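Local coordinates for SidF, inhibitor of growth family, member 3 (Legionella pneumophila subsp. pneumophila, PDB 4FYE), which is a phosphoinositide phosphatase that probably removes the 3-phosphate from phosphatidylinositol 3,4,5-trisphosphate, at residues 644-647 / 648-651. The protein carries 1 engineered substitution. Sequence-based numbering, arbitrary orientation.
Engineered in segment 644-647: Ser646 (natural residue Cys). With PO4 (phosphate ion), chain B.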
ATOM      1  N   LYS A 644      -1.795   3.203  -0.990  1.00 40.18           N
ATOM      2  CA  LYS A 644      -1.102   3.940   0.034  1.00 46.23           C
ATOM      3  C   LYS A 644       0.418   3.827  -0.158  1.00 48.56           C
ATOM      4  O   LYS A 644       0.952   2.821  -0.676  1.00 43.65           O
ATOM      5  CB  LYS A 644      -1.515   3.536   1.471  1.00 41.45           C
ATOM      6  CG  LYS A 644      -1.564   2.072   1.684  1.00 35.54           C
ATOM      7  CD  LYS A 644      -2.246   1.783   3.025  1.00 41.36           C
ATOM      8  CE  LYS A 644      -2.678   0.326   3.145  1.00 39.93           C
ATOM      9  NZ  LYS A 644      -3.774   0.111   2.139  1.00 40.76           N
ATOM     10  N   GLY A 645       1.099   4.909   0.233  1.00 53.07           N
ATOM     11  CA  GLY A 645       2.344   5.216  -0.422  1.00 61.07           C
ATOM     12  C   GLY A 645       3.090   6.500  -0.041  1.00 71.03           C
ATOM     13  O   GLY A 645       2.564   7.591   0.406  1.00 42.37           O
ATOM     14  N   SER A 646       4.369   6.334  -0.317  1.00 69.51           N
ATOM     15  CA  SER A 646       5.395   7.239   0.043  1.00 62.53           C
ATOM     16  C   SER A 646       6.230   7.007  -1.222  1.00 67.58           C
ATOM     17  O   SER A 646       5.696   6.417  -2.180  1.00 59.60           O
ATOM     18  CB  SER A 646       6.021   6.745   1.367  1.00 54.29           C
ATOM     19  OG  SER A 646       6.343   5.303   1.470  1.00 43.39           O
ATOM     20  N   LYS A 647       7.499   7.437  -1.241  1.00 76.81           N
ATOM     21  CA  LYS A 647       8.304   7.374  -2.482  1.00 79.51           C
ATOM     22  C   LYS A 647       8.507   5.927  -2.913  1.00 72.44           C
ATOM     23  O   LYS A 647       7.962   5.527  -3.926  1.00 67.17           O
ATOM     24  CB  LYS A 647       9.634   8.158  -2.380  1.00 83.10           C
ATOM     25  CG  LYS A 647      10.401   8.238  -3.695  1.00 83.20           C
ATOM     26  CD  LYS A 647      11.473   9.317  -3.686  1.00 94.51           C
ATOM     27  CE  LYS A 647      11.442  10.073  -5.027  1.00 96.64           C
ATOM     28  NZ  LYS A 647      12.694  10.752  -5.492  1.00 83.77           N
ATOM     29  N   SER A 648       9.253   5.162  -2.123  1.00 66.53           N
ATOM     30  CA  SER A 648       9.455   3.727  -2.394  1.00 74.05           C
ATOM     31  C   SER A 648       8.457   2.763  -1.672  1.00 66.84           C
ATOM     32  O   SER A 648       8.444   1.567  -1.943  1.00 66.84           O
ATOM     33  CB  SER A 648      10.889   3.357  -1.986  1.00 67.41           C
ATOM     34  OG  SER A 648      11.027   3.483  -0.561  1.00 64.63           O
ATOM     35  N   ASN A 649       7.756   3.301  -0.687  1.00 70.11           N
ATOM     36  CA  ASN A 649       6.779   2.564   0.094  1.00 68.44           C
ATOM     37  C   ASN A 649       7.408   1.672   1.147  1.00 68.80           C
ATOM     38  O   ASN A 649       6.722   0.948   1.842  1.00 72.80           O
ATOM     39  CB  ASN A 649       5.858   1.741  -0.792  1.00 65.26           C
ATOM     40  CG  ASN A 649       4.560   1.410  -0.103  1.00 72.12           C
ATOM     41  OD1 ASN A 649       3.908   2.285   0.453  1.00 80.88           O
ATOM     42  ND2 ASN A 649       4.189   0.142  -0.112  1.00 68.40           N
ATOM     43  N   ASN A 650       8.722   1.723   1.247  1.00 63.79           N
ATOM     44  CA  ASN A 650       9.439   1.007   2.286  1.00 59.87           C
ATOM     45  C   ASN A 650       9.168   1.517   3.695  1.00 65.09           C
ATOM     46  O   ASN A 650       9.139   0.744   4.640  1.00 69.50           O
ATOM     47  CB  ASN A 650      10.935   0.983   1.996  1.00 57.97           C
ATOM     48  CG  ASN A 650      11.288   0.027   0.885  1.00 58.04           C
ATOM     49  OD1 ASN A 650      10.670  -1.019   0.740  1.00 52.59           O
ATOM     50  ND2 ASN A 650      12.277   0.387   0.089  1.00 50.19           N
ATOM     51  N   ASP A 651       9.032   2.826   3.841  1.00 54.11           N
ATOM     52  CA  ASP A 651       9.030   3.413   5.167  1.00 50.12           C
ATOM     53  C   ASP A 651       7.725   4.023   5.663  1.00 51.71           C
ATOM     54  O   ASP A 651       7.037   3.423   6.465  1.00 45.53           O
ATOM     55  CB  ASP A 651      10.175   4.414   5.266  1.00 55.22           C
ATOM     56  CG  ASP A 651      11.425   3.924   4.568  1.00 58.86           C
ATOM     57  OD1 ASP A 651      12.019   2.936   5.030  1.00 59.18           O
ATOM     58  OD2 ASP A 651      11.812   4.518   3.548  1.00 62.36           O
TER
HETATM   59  P   PO4 B 801       9.406   6.467   2.160  1.00 62.81           P
HETATM   60  O1  PO4 B 801       8.826   7.044   3.456  1.00 58.13           O
HETATM   61  O2  PO4 B 801       9.118   7.396   0.986  1.00 83.68           O
HETATM   62  O3  PO4 B 801      10.930   6.269   2.156  1.00 66.41           O
HETATM   63  O4  PO4 B 801       8.764   5.095   1.882  1.00 78.06           O
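The flat side-chain amide of Asn649 turns one face toward the strand end: Lys644 O lies on that side, 3.2 Å from Asn649 OD1, with Gly645 CA 3.4 Å from the same OD1. Ser646 OG lies on the other side of the amide plane, beside the group rather than over it, closest to Asn649 CA (3.1 Å). The modelled amide is probably turned over, so these OD1 distances carry no bond type. The second flat group, the Asp651 carboxylate, brings OD2 within 2.4 Å of phosphate O3, while OD1 accepts a hydrogen bond from Lys718 N.

The run 646-652, a cysteine in the natural sequence with five residues between it and Arg652, matches the CX5R signature of cysteine-dependent phosphatases. The loop illustrates how a phosphatase P-loop wraps an anion with backbone amides. Lys647 N donates to O2 of the phosphate (2.8 Å). Phosphate O4 sits deeper, where Asp651 N donates to it at 3.0 Å, nearly straight (N-H...O angle 160°), alongside a weak bond from Asn649 N and a very short one from Ser646 OG (2.5 Å).

Ser646 is an engineered replacement for the cysteine, which in such enzymes is the nucleophile. With chi1 46°, its OG stands between its own backbone N and carbonyl carbon and is aimed into the loop, where Gly653 N also hydrogen-bonds to it. The phosphate, probably from the crystallisation liquor, is consistent with a mimic of the substrate's phosphate, and Arg652 NE completes its grip.

The loop joins strand 641-645, at one edge of a mixed four-stranded sheet, where Gly645 makes backbone hydrogen bonding with Val361, to helix 652-668. The Lys644 side chain packs on Leu656, Ala657 and Ile660 of that helix, whereas Asn650 meets helix 701-712 and hydrogen-bonds to Asn711.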